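Side-chain contacts in alternansucrase (Leuconostoc mesenteroides, PDB 6HVG), which belongs to glycosyl hydrolase family 70 and combines a TIM-barrel-type catalytic region with repeats of the choline-binding and cell-wall-binding type: residues Lys225-Asp230 with Gln249-Asn254; Tyr236-Asp239 with Gln243-Ile246; Gln256-Asn259 with Val263-Lys266. All coordinates share one frame; numbering follows the deposited sequence.

Contact 1: residues Lys225-Asp230 with Gln249-Asn254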
ATOM      1  N   LYS A 225      41.877  15.925 -13.372  1.00 72.63           N
ATOM      2  CA  LYS A 225      41.410  16.539 -12.102  1.00 75.87           C
ATOM      3  C   LYS A 225      40.140  15.878 -11.557  1.00 74.58           C
ATOM      4  O   LYS A 225      39.146  16.534 -11.293  1.00 78.01           O
ATOM      5  CB  LYS A 225      41.252  18.067 -12.241  1.00 76.49           C
ATOM      6  CG  LYS A 225      42.525  18.786 -11.805  1.00 80.33           C
ATOM      7  CD  LYS A 225      42.593  20.272 -12.091  1.00 82.11           C
ATOM      8  CE  LYS A 225      43.832  20.853 -11.423  1.00 82.56           C
ATOM      9  NZ  LYS A 225      43.930  22.312 -11.634  1.00 83.80           N
ATOM     10  N   SER A 226      40.200  14.563 -11.396  1.00 73.27           N
ATOM     11  CA  SER A 226      39.070  13.784 -10.941  1.00 67.97           C
ATOM     12  C   SER A 226      39.519  12.546 -10.175  1.00 66.78           C
ATOM     13  O   SER A 226      40.586  12.016 -10.397  1.00 67.55           O
ATOM     14  CB  SER A 226      38.244  13.367 -12.145  1.00 68.60           C
ATOM     15  OG  SER A 226      37.405  12.289 -11.820  1.00 73.60           O
ATOM     16  N   TYR A 227      38.682  12.104  -9.248  1.00 68.77           N
ATOM     17  CA  TYR A 227      38.855  10.826  -8.564  1.00 65.13           C
ATOM     18  C   TYR A 227      38.299   9.739  -9.465  1.00 65.51           C
ATOM     19  O   TYR A 227      37.288   9.947 -10.142  1.00 65.62           O
ATOM     20  CB  TYR A 227      38.068  10.793  -7.247  1.00 60.13           C
ATOM     21  CG  TYR A 227      38.667  11.585  -6.110  1.00 58.67           C
ATOM     22  CD1 TYR A 227      39.805  11.131  -5.444  1.00 59.46           C
ATOM     23  CD2 TYR A 227      38.075  12.762  -5.661  1.00 56.47           C
ATOM     24  CE1 TYR A 227      40.356  11.839  -4.381  1.00 58.38           C
ATOM     25  CE2 TYR A 227      38.608  13.466  -4.593  1.00 56.08           C
ATOM     26  CZ  TYR A 227      39.753  13.002  -3.964  1.00 56.79           C
ATOM     27  OH  TYR A 227      40.297  13.686  -2.925  1.00 55.64           O
ATOM     28  N   VAL A 228      38.956   8.586  -9.477  1.00 67.03           N
ATOM     29  CA  VAL A 228      38.372   7.373 -10.062  1.00 68.67           C
ATOM     30  C   VAL A 228      38.696   6.145  -9.222  1.00 68.88           C
ATOM     31  O   VAL A 228      39.820   5.986  -8.722  1.00 67.58           O
ATOM     32  CB  VAL A 228      38.866   7.089 -11.489  1.00 70.42           C
ATOM     33  CG1 VAL A 228      37.932   6.098 -12.171  1.00 69.61           C
ATOM     34  CG2 VAL A 228      38.950   8.371 -12.291  1.00 73.76           C
ATOM     35  N   ALA A 229      37.701   5.277  -9.074  1.00 69.80           N
ATOM     36  CA  ALA A 229      37.913   4.003  -8.411  1.00 71.29           C
ATOM     37  C   ALA A 229      38.071   2.981  -9.502  1.00 70.46           C
ATOM     38  O   ALA A 229      37.320   3.021 -10.483  1.00 69.03           O
ATOM     39  CB  ALA A 229      36.732   3.650  -7.520  1.00 69.56           C
ATOM     40  N   ASP A 230      39.047   2.081  -9.348  1.00 70.60           N
ATOM     41  CA  ASP A 230      39.251   1.018 -10.329  1.00 69.77           C
ATOM     42  C   ASP A 230      38.420  -0.234  -9.995  1.00 70.29           C
ATOM     43  O   ASP A 230      37.644  -0.239  -9.037  1.00 69.35           O
ATOM     44  CB  ASP A 230      40.745   0.720 -10.527  1.00 69.22           C
ATOM     45  CG  ASP A 230      41.367  -0.079  -9.387  1.00 69.70           C
ATOM     46  OD1 ASP A 230      40.636  -0.583  -8.507  1.00 69.04           O
ATOM     47  OD2 ASP A 230      42.617  -0.202  -9.376  1.00 67.81           O
ATOM     48  N   GLN A 249      48.702  15.084  -0.145  1.00 70.53           N
ATOM     49  CA  GLN A 249      48.041  16.056  -0.998  1.00 72.50           C
ATOM     50  C   GLN A 249      46.840  16.657  -0.288  1.00 73.42           C
ATOM     51  O   GLN A 249      46.200  15.996   0.516  1.00 73.08           O
ATOM     52  CB  GLN A 249      47.543  15.362  -2.264  1.00 73.74           C
ATOM     53  CG  GLN A 249      48.634  14.779  -3.140  1.00 78.96           C
ATOM     54  CD  GLN A 249      49.579  15.835  -3.641  1.00 80.63           C
ATOM     55  OE1 GLN A 249      49.174  16.933  -3.969  1.00 86.69           O
ATOM     56  NE2 GLN A 249      50.840  15.527  -3.661  1.00 83.15           N
ATOM     57  N   THR A 250      46.510  17.897  -0.620  1.00 73.75           N
ATOM     58  CA  THR A 250      45.285  18.494  -0.132  1.00 73.53           C
ATOM     59  C   THR A 250      44.367  18.700  -1.313  1.00 72.28           C
ATOM     60  O   THR A 250      44.763  19.330  -2.266  1.00 72.23           O
ATOM     61  CB  THR A 250      45.540  19.815   0.622  1.00 74.10           C
ATOM     62  OG1 THR A 250      46.689  19.667   1.475  1.00 76.44           O
ATOM     63  CG2 THR A 250      44.323  20.186   1.469  1.00 69.66           C
ATOM     64  N   ILE A 251      43.150  18.168  -1.250  1.00 73.40           N
ATOM     65  CA  ILE A 251      42.199  18.265  -2.350  1.00 77.87           C
ATOM     66  C   ILE A 251      40.861  18.747  -1.811  1.00 81.30           C
ATOM     67  O   ILE A 251      40.373  18.227  -0.799  1.00 83.47           O
ATOM     68  CB  ILE A 251      42.004  16.906  -3.050  1.00 79.06           C
ATOM     69  CG1 ILE A 251      43.373  16.273  -3.368  1.00 78.82           C
ATOM     70  CG2 ILE A 251      41.159  17.060  -4.310  1.00 80.92           C
ATOM     71  CD1 ILE A 251      43.304  15.029  -4.233  1.00 78.19           C
ATOM     72  N   ASP A 252      40.275  19.749  -2.475  1.00 84.65           N
ATOM     73  CA  ASP A 252      39.021  20.356  -2.020  1.00 82.80           C
ATOM     74  C   ASP A 252      39.113  20.608  -0.521  1.00 80.42           C
ATOM     75  O   ASP A 252      38.154  20.368   0.208  1.00 78.72           O
ATOM     76  CB  ASP A 252      37.814  19.441  -2.297  1.00 84.40           C
ATOM     77  CG  ASP A 252      37.750  18.951  -3.736  1.00 92.58           C
ATOM     78  OD1 ASP A 252      38.009  19.742  -4.671  1.00 96.97           O
ATOM     79  OD2 ASP A 252      37.434  17.756  -3.931  1.00100.30           O
ATOM     80  N   GLY A 253      40.278  21.036  -0.041  1.00 83.88           N
ATOM     81  CA  GLY A 253      40.445  21.271   1.402  1.00 86.07           C
ATOM     82  C   GLY A 253      40.582  20.015   2.263  1.00 85.30           C
ATOM     83  O   GLY A 253      40.520  20.098   3.475  1.00 83.61           O
ATOM     84  N   ASN A 254      40.831  18.862   1.640  1.00 88.41           N
ATOM     85  CA  ASN A 254      40.957  17.579   2.338  1.00 82.40           C
ATOM     86  C   ASN A 254      42.390  17.101   2.230  1.00 76.90           C
ATOM     87  O   ASN A 254      42.972  17.155   1.150  1.00 81.42           O
ATOM     88  CB  ASN A 254      40.059  16.513   1.723  1.00 83.49           C
ATOM     89  CG  ASN A 254      38.592  16.777   1.958  1.00 84.94           C
ATOM     90  OD1 ASN A 254      37.871  15.915   2.454  1.00 78.63           O
ATOM     91  ND2 ASN A 254      38.140  17.963   1.606  1.00 92.13           N
TER

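Contact 2: residues Tyr236-Asp239 with Gln243-Ile246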
ATOM      1  N   TYR A 236      42.329   6.453  -7.200  1.00 68.66           N
ATOM      2  CA  TYR A 236      43.399   7.342  -7.662  1.00 69.14           C
ATOM      3  C   TYR A 236      42.864   8.756  -7.780  1.00 67.56           C
ATOM      4  O   TYR A 236      41.666   8.928  -7.986  1.00 64.51           O
ATOM      5  CB  TYR A 236      43.874   6.949  -9.048  1.00 70.03           C
ATOM      6  CG  TYR A 236      44.515   5.599  -9.147  1.00 69.90           C
ATOM      7  CD1 TYR A 236      43.751   4.446  -9.168  1.00 68.83           C
ATOM      8  CD2 TYR A 236      45.883   5.481  -9.271  1.00 70.60           C
ATOM      9  CE1 TYR A 236      44.336   3.205  -9.286  1.00 69.60           C
ATOM     10  CE2 TYR A 236      46.476   4.248  -9.375  1.00 71.50           C
ATOM     11  CZ  TYR A 236      45.699   3.115  -9.394  1.00 70.52           C
ATOM     12  OH  TYR A 236      46.300   1.891  -9.519  1.00 72.61           O
ATOM     13  N   TYR A 237      43.731   9.766  -7.717  1.00 65.72           N
ATOM     14  CA  TYR A 237      43.313  11.087  -8.153  1.00 65.00           C
ATOM     15  C   TYR A 237      44.223  11.544  -9.248  1.00 63.86           C
ATOM     16  O   TYR A 237      45.427  11.659  -9.028  1.00 64.24           O
ATOM     17  CB  TYR A 237      43.327  12.103  -7.026  1.00 67.13           C
ATOM     18  CG  TYR A 237      42.757  13.434  -7.487  1.00 70.08           C
ATOM     19  CD1 TYR A 237      41.385  13.626  -7.600  1.00 71.75           C
ATOM     20  CD2 TYR A 237      43.587  14.478  -7.859  1.00 70.21           C
ATOM     21  CE1 TYR A 237      40.854  14.832  -8.033  1.00 72.80           C
ATOM     22  CE2 TYR A 237      43.072  15.684  -8.296  1.00 70.46           C
ATOM     23  CZ  TYR A 237      41.709  15.856  -8.384  1.00 71.62           C
ATOM     24  OH  TYR A 237      41.198  17.046  -8.819  1.00 70.30           O
ATOM     25  N   PHE A 238      43.646  11.811 -10.415  1.00 62.69           N
ATOM     26  CA  PHE A 238      44.414  12.265 -11.566  1.00 64.62           C
ATOM     27  C   PHE A 238      44.349  13.780 -11.681  1.00 65.47           C
ATOM     28  O   PHE A 238      43.284  14.367 -11.554  1.00 64.64           O
ATOM     29  CB  PHE A 238      43.897  11.595 -12.824  1.00 65.40           C
ATOM     30  CG  PHE A 238      43.955  10.097 -12.755  1.00 66.35           C
ATOM     31  CD1 PHE A 238      42.824   9.357 -12.418  1.00 64.48           C
ATOM     32  CD2 PHE A 238      45.158   9.423 -12.981  1.00 65.86           C
ATOM     33  CE1 PHE A 238      42.881   7.974 -12.342  1.00 63.68           C
ATOM     34  CE2 PHE A 238      45.217   8.049 -12.892  1.00 65.52           C
ATOM     35  CZ  PHE A 238      44.077   7.317 -12.576  1.00 63.59           C
ATOM     36  N   ASP A 239      45.500  14.397 -11.934  1.00 68.32           N
ATOM     37  CA  ASP A 239      45.642  15.861 -11.935  1.00 69.67           C
ATOM     38  C   ASP A 239      45.313  16.504 -13.288  1.00 71.36           C
ATOM     39  O   ASP A 239      44.625  15.897 -14.114  1.00 69.15           O
ATOM     40  CB  ASP A 239      47.067  16.246 -11.481  1.00 70.89           C
ATOM     41  CG  ASP A 239      48.153  15.782 -12.446  1.00 71.68           C
ATOM     42  OD1 ASP A 239      49.238  15.389 -11.969  1.00 72.20           O
ATOM     43  OD2 ASP A 239      47.935  15.804 -13.670  1.00 72.96           O
ATOM     44  N   GLN A 243      47.871  12.572 -14.932  1.00 70.06           N
ATOM     45  CA  GLN A 243      48.823  11.778 -14.181  1.00 69.12           C
ATOM     46  C   GLN A 243      48.388  11.726 -12.729  1.00 68.69           C
ATOM     47  O   GLN A 243      47.999  12.743 -12.169  1.00 68.09           O
ATOM     48  CB  GLN A 243      50.214  12.408 -14.303  1.00 69.75           C
ATOM     49  CG  GLN A 243      50.748  12.374 -15.710  1.00 70.68           C
ATOM     50  CD  GLN A 243      52.179  12.821 -15.773  1.00 73.31           C
ATOM     51  OE1 GLN A 243      52.625  13.630 -14.971  1.00 72.40           O
ATOM     52  NE2 GLN A 243      52.918  12.291 -16.730  1.00 79.32           N
ATOM     53  N   PRO A 244      48.428  10.532 -12.108  1.00 68.66           N
ATOM     54  CA  PRO A 244      47.953  10.457 -10.733  1.00 66.77           C
ATOM     55  C   PRO A 244      48.855  11.176  -9.768  1.00 68.74           C
ATOM     56  O   PRO A 244      50.070  11.216  -9.966  1.00 69.44           O
ATOM     57  CB  PRO A 244      48.000   8.968 -10.423  1.00 66.09           C
ATOM     58  CG  PRO A 244      49.062   8.445 -11.311  1.00 67.22           C
ATOM     59  CD  PRO A 244      48.921   9.227 -12.586  1.00 68.83           C
ATOM     60  N   LEU A 245      48.263  11.713  -8.702  1.00 70.74           N
ATOM     61  CA  LEU A 245      49.052  12.376  -7.670  1.00 70.47           C
ATOM     62  C   LEU A 245      49.578  11.333  -6.712  1.00 68.44           C
ATOM     63  O   LEU A 245      48.927  10.331  -6.463  1.00 66.48           O
ATOM     64  CB  LEU A 245      48.207  13.403  -6.911  1.00 71.54           C
ATOM     65  CG  LEU A 245      47.720  14.629  -7.678  1.00 73.09           C
ATOM     66  CD1 LEU A 245      46.739  15.424  -6.823  1.00 73.57           C
ATOM     67  CD2 LEU A 245      48.920  15.470  -8.088  1.00 74.15           C
ATOM     68  N   ILE A 246      50.764  11.591  -6.187  1.00 68.25           N
ATOM     69  CA  ILE A 246      51.435  10.699  -5.278  1.00 68.95           C
ATOM     70  C   ILE A 246      51.874  11.457  -4.040  1.00 69.51           C
ATOM     71  O   ILE A 246      52.265  12.603  -4.127  1.00 71.67           O
ATOM     72  CB  ILE A 246      52.701  10.159  -5.984  1.00 71.02           C
ATOM     73  CG1 ILE A 246      52.304   9.485  -7.296  1.00 71.00           C
ATOM     74  CG2 ILE A 246      53.483   9.203  -5.075  1.00 71.23           C
ATOM     75  CD1 ILE A 246      53.505   9.083  -8.130  1.00 74.97           C
TER

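Contact 3: residues Gln256-Asn259 with Val263-Lys266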
ATOM      1  N   GLN A 256      44.981  14.154   2.039  1.00 72.50           N
ATOM      2  CA  GLN A 256      44.992  12.736   1.669  1.00 70.35           C
ATOM      3  C   GLN A 256      46.403  12.215   1.333  1.00 72.53           C
ATOM      4  O   GLN A 256      47.296  12.986   0.982  1.00 73.56           O
ATOM      5  CB  GLN A 256      44.040  12.526   0.502  1.00 68.66           C
ATOM      6  CG  GLN A 256      42.572  12.750   0.878  1.00 66.54           C
ATOM      7  CD  GLN A 256      41.661  13.003  -0.298  1.00 67.88           C
ATOM      8  OE1 GLN A 256      42.108  13.232  -1.434  1.00 66.89           O
ATOM      9  NE2 GLN A 256      40.353  12.979  -0.031  1.00 69.16           N
ATOM     10  N   TYR A 257      46.621  10.909   1.488  1.00 71.54           N
ATOM     11  CA  TYR A 257      47.927  10.309   1.161  1.00 69.04           C
ATOM     12  C   TYR A 257      47.846   9.354  -0.013  1.00 68.65           C
ATOM     13  O   TYR A 257      46.869   8.644  -0.175  1.00 65.66           O
ATOM     14  CB  TYR A 257      48.512   9.566   2.350  1.00 68.90           C
ATOM     15  CG  TYR A 257      49.911   9.123   2.042  1.00 70.70           C
ATOM     16  CD1 TYR A 257      50.932  10.047   2.016  1.00 68.59           C
ATOM     17  CD2 TYR A 257      50.213   7.801   1.729  1.00 72.19           C
ATOM     18  CE1 TYR A 257      52.226   9.685   1.722  1.00 68.30           C
ATOM     19  CE2 TYR A 257      51.501   7.429   1.425  1.00 72.36           C
ATOM     20  CZ  TYR A 257      52.499   8.375   1.431  1.00 71.55           C
ATOM     21  OH  TYR A 257      53.773   7.982   1.095  1.00 80.36           O
ATOM     22  N   PHE A 258      48.870   9.331  -0.856  1.00 72.47           N
ATOM     23  CA  PHE A 258      48.871   8.380  -1.971  1.00 71.98           C
ATOM     24  C   PHE A 258      50.183   7.596  -2.024  1.00 73.34           C
ATOM     25  O   PHE A 258      51.265   8.158  -1.876  1.00 75.24           O
ATOM     26  CB  PHE A 258      48.641   9.126  -3.282  1.00 71.52           C
ATOM     27  CG  PHE A 258      47.242   9.637  -3.452  1.00 68.44           C
ATOM     28  CD1 PHE A 258      46.890  10.917  -3.050  1.00 68.98           C
ATOM     29  CD2 PHE A 258      46.279   8.851  -4.024  1.00 67.88           C
ATOM     30  CE1 PHE A 258      45.585  11.379  -3.181  1.00 67.38           C
ATOM     31  CE2 PHE A 258      44.965   9.317  -4.178  1.00 66.43           C
ATOM     32  CZ  PHE A 258      44.621  10.589  -3.761  1.00 63.90           C
ATOM     33  N   ASN A 259      50.102   6.294  -2.255  1.00 73.31           N
ATOM     34  CA  ASN A 259      51.306   5.479  -2.316  1.00 74.25           C
ATOM     35  C   ASN A 259      52.095   5.766  -3.590  1.00 75.72           C
ATOM     36  O   ASN A 259      51.626   6.473  -4.481  1.00 75.43           O
ATOM     37  CB  ASN A 259      50.962   3.995  -2.156  1.00 74.49           C
ATOM     38  CG  ASN A 259      50.354   3.367  -3.391  1.00 73.58           C
ATOM     39  OD1 ASN A 259      50.254   3.975  -4.452  1.00 75.33           O
ATOM     40  ND2 ASN A 259      49.937   2.123  -3.246  1.00 74.19           N
ATOM     41  N   VAL A 263      47.938   5.091  -5.562  1.00 71.70           N
ATOM     42  CA  VAL A 263      46.731   4.540  -4.949  1.00 69.53           C
ATOM     43  C   VAL A 263      46.427   5.275  -3.650  1.00 67.06           C
ATOM     44  O   VAL A 263      47.339   5.686  -2.948  1.00 66.57           O
ATOM     45  CB  VAL A 263      46.890   3.031  -4.648  1.00 69.90           C
ATOM     46  CG1 VAL A 263      45.666   2.460  -3.931  1.00 69.29           C
ATOM     47  CG2 VAL A 263      47.145   2.264  -5.939  1.00 71.72           C
ATOM     48  N   GLN A 264      45.150   5.429  -3.328  1.00 66.21           N
ATOM     49  CA  GLN A 264      44.762   6.173  -2.131  1.00 67.11           C
ATOM     50  C   GLN A 264      44.716   5.313  -0.871  1.00 66.60           C
ATOM     51  O   GLN A 264      44.041   4.285  -0.834  1.00 69.00           O
ATOM     52  CB  GLN A 264      43.400   6.858  -2.314  1.00 67.19           C
ATOM     53  CG  GLN A 264      43.193   7.959  -1.272  1.00 66.98           C
ATOM     54  CD  GLN A 264      41.857   8.646  -1.349  1.00 66.06           C
ATOM     55  OE1 GLN A 264      40.951   8.223  -2.074  1.00 65.37           O
ATOM     56  NE2 GLN A 264      41.718   9.713  -0.586  1.00 66.92           N
ATOM     57  N   ILE A 265      45.420   5.758   0.164  1.00 64.87           N
ATOM     58  CA  ILE A 265      45.368   5.089   1.458  1.00 64.10           C
ATOM     59  C   ILE A 265      44.046   5.434   2.160  1.00 65.90           C
ATOM     60  O   ILE A 265      43.716   6.610   2.348  1.00 65.99           O
ATOM     61  CB  ILE A 265      46.542   5.459   2.374  1.00 63.60           C
ATOM     62  CG1 ILE A 265      47.921   5.171   1.741  1.00 66.95           C
ATOM     63  CG2 ILE A 265      46.416   4.746   3.702  1.00 62.98           C
ATOM     64  CD1 ILE A 265      48.153   3.792   1.138  1.00 68.10           C
ATOM     65  N   LYS A 266      43.310   4.390   2.555  1.00 66.90           N
ATOM     66  CA  LYS A 266      42.012   4.492   3.238  1.00 64.84           C
ATOM     67  C   LYS A 266      41.995   3.543   4.429  1.00 63.68           C
ATOM     68  O   LYS A 266      42.317   2.371   4.307  1.00 65.17           O
ATOM     69  CB  LYS A 266      40.869   4.103   2.306  1.00 65.65           C
ATOM     70  CG  LYS A 266      40.427   5.090   1.218  1.00 68.73           C
ATOM     71  CD  LYS A 266      39.806   4.307   0.045  1.00 71.89           C
ATOM     72  CE  LYS A 266      38.642   5.000  -0.640  1.00 71.54           C
ATOM     73  NZ  LYS A 266      38.903   6.411  -0.993  1.00 74.26           N
TER
HETATM   74  O   HOH W   1      44.117   9.238   1.496  1.00 52.34           O

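Contact 1: residues Lys225-Asp230 with Gln249-Asn254
With chi1 at -75°, Tyr227 has its CG anti to the carbonyl carbon and beside the backbone N, and its ring runs out from strand 226-229. Ile251 on strand 249-251 has chi1 -49° and chi2 -172°, which stretches CG1 and CD1 toward that ring from the opposing direction. The two meet at the phenol end: Tyr227 OH lies 3.5 Å from Ile251 CD1 and 3.6 Å from Ile251 CB, while Tyr227 CZ is 4.1 Å from Ile251 CD1. The methyl approaches obliquely, and the tyrosine oxygen rests against the CB, CG2 and CD1 carbons of the isoleucine. Asp252 is marginal, its OD2 standing 4.5 Å from Tyr227 CE2 at the ring edge, near the ring plane.

Ile251 also opens a type I' beta turn that ends at Asn254, the tight link between strands 249-251 and 254-256. Its N and O pair with Asn254 O and N, and both middle residues, Asp252 and Gly253, have positive phi. Asn254 ND2 adds a weak bond to Asp252 O (2.8 Å) and another to Ile251 O. On the other segment, Lys225 and Ser226 both face Phe238 in a G1 bulge, where strand 226-229 joins strand 235-238. Such short hairpins following one another are characteristic of choline-binding-type repeats. The contact therefore sets a side chain of one hairpin against the turn of the next. Tyr237 lies close by, in an edge-to-face stack with the Tyr227 ring and also touching Ile251.

No hydrogen bond joins the two segments, and between them there is only modest van der Waals packing. The Tyr227 hydroxyl is probably hydrogen-bonded to Gln256 OE1, in a pair modelled too close to be precise, which would tie the polar end of the tyrosine to the returning strand of the same hairpin.

Contact 2: residues Tyr236-Asp239 with Gln243-Ile246
Phe238 and Pro244 face each other across a single antiparallel beta bridge, and two backbone hydrogen bonds flank them. Leu245 N donates to Tyr237 O (2.9 Å, 162° at the hydrogen), and Asp239 N donates to Gln243 O (3.0 Å, 169°). The second donor lies above the carbonyl plane. Pro244, which has no N-H to give, thus sits in a non-hydrogen-bonded pair, and its CA adds a CA-H...O contact to Tyr237 O.

The Asp239 side chain supplies a further set of polar contacts. With chi1 65°, its CG sits between the backbone N and the carbonyl carbon, and OD2 accepts a bond from Asn241 N, making an Asx turn. The same oxygen receives only a weak bond from Gln243 N (3.5 Å). This tight reversal carries the chain from strand 235-238 into the loop that leads to strand 249-251, the connection between successive hairpins of the choline-binding-type module.

Apolar contacts divide between two faces of the reversal. On one, Phe238 crosses the proline ring, with CD2 3.8 Å from Pro244 CD, and Pro244 CB lies at the edge of the Tyr236 ring, 4.2 Å from Tyr236 CD2. On the other, Tyr237 and Leu245 run side by side in the same direction; Leu245 CD1 meets the tyrosine edge at CD2 (3.5 Å), while its second methyl, CD2, lies near Asp239 CB.

Contact 3: residues Gln256-Asn259 with Val263-Lys266
Phe258 and Gln264 form the dense, buried part of this contact. Gln264, extended from the backbone with chi1 -163°, carries CB and CG obliquely across the CE2-CZ side of the ring: Phe258 CE2 is 3.5 Å from Gln264 CB, and ring and amide planes differ by just 16°. Beyond the ring, Gln264 NE2 arrives 3.3 Å from Gln256 CD, the two amides steeply inclined to each other. At this end a water sits between the segments, accepting from Tyr257 N and Gln264 NE2 and donating to Ile265 O (2.8 Å). Tyr237 of the preceding hairpin also packs on Phe258.

The backbones make a single antiparallel bridge at this pair, framed by Asn259 N to Val263 O (2.9 Å) and Ile265 N to Tyr257 O (3.2 Å). A bond from Val263 N to Asn259 OD1 (2.8 Å, 160°) closes the asparagine side chain onto the start of the returning segment of this choline-binding-type repeat; Gln261 N adds a weak one.

The partly exposed side is looser. Tyr257 and Ile265 point the same way, touching mainly where Ile265 CG1 lies in plane at the ring edge, 3.5 Å from Tyr257 CD2.

Lys266 NZ bonds to Gln264 OE1 (2.9 Å) and to Asn282 O. The buried Gln264 amide thus has partners at both ends, its oxygen toward a probable positive charge and its nitrogen toward the water and, weakly, Thr283 O, which should fix its rotation.

Along the chain, contact 2 is nested within the loop closed by contact 1, and contact 3 follows both. Their centres lie 8 to 10 Å apart. Contacts 1 and 2 share the two-stranded sheet 226-229/235-238, joined by backbone bonds such as Lys225 N to Asp239 O. Contact 3 continues from the second hairpin, 249-251/254-256, where Gln249 O receives Gln256 N. Contacts 2 and 3 touch through Leu245 O and Phe258 CB. All three lie over 40 Å from the chain's centre, in successive hairpins and reversals of a peripheral repeat module.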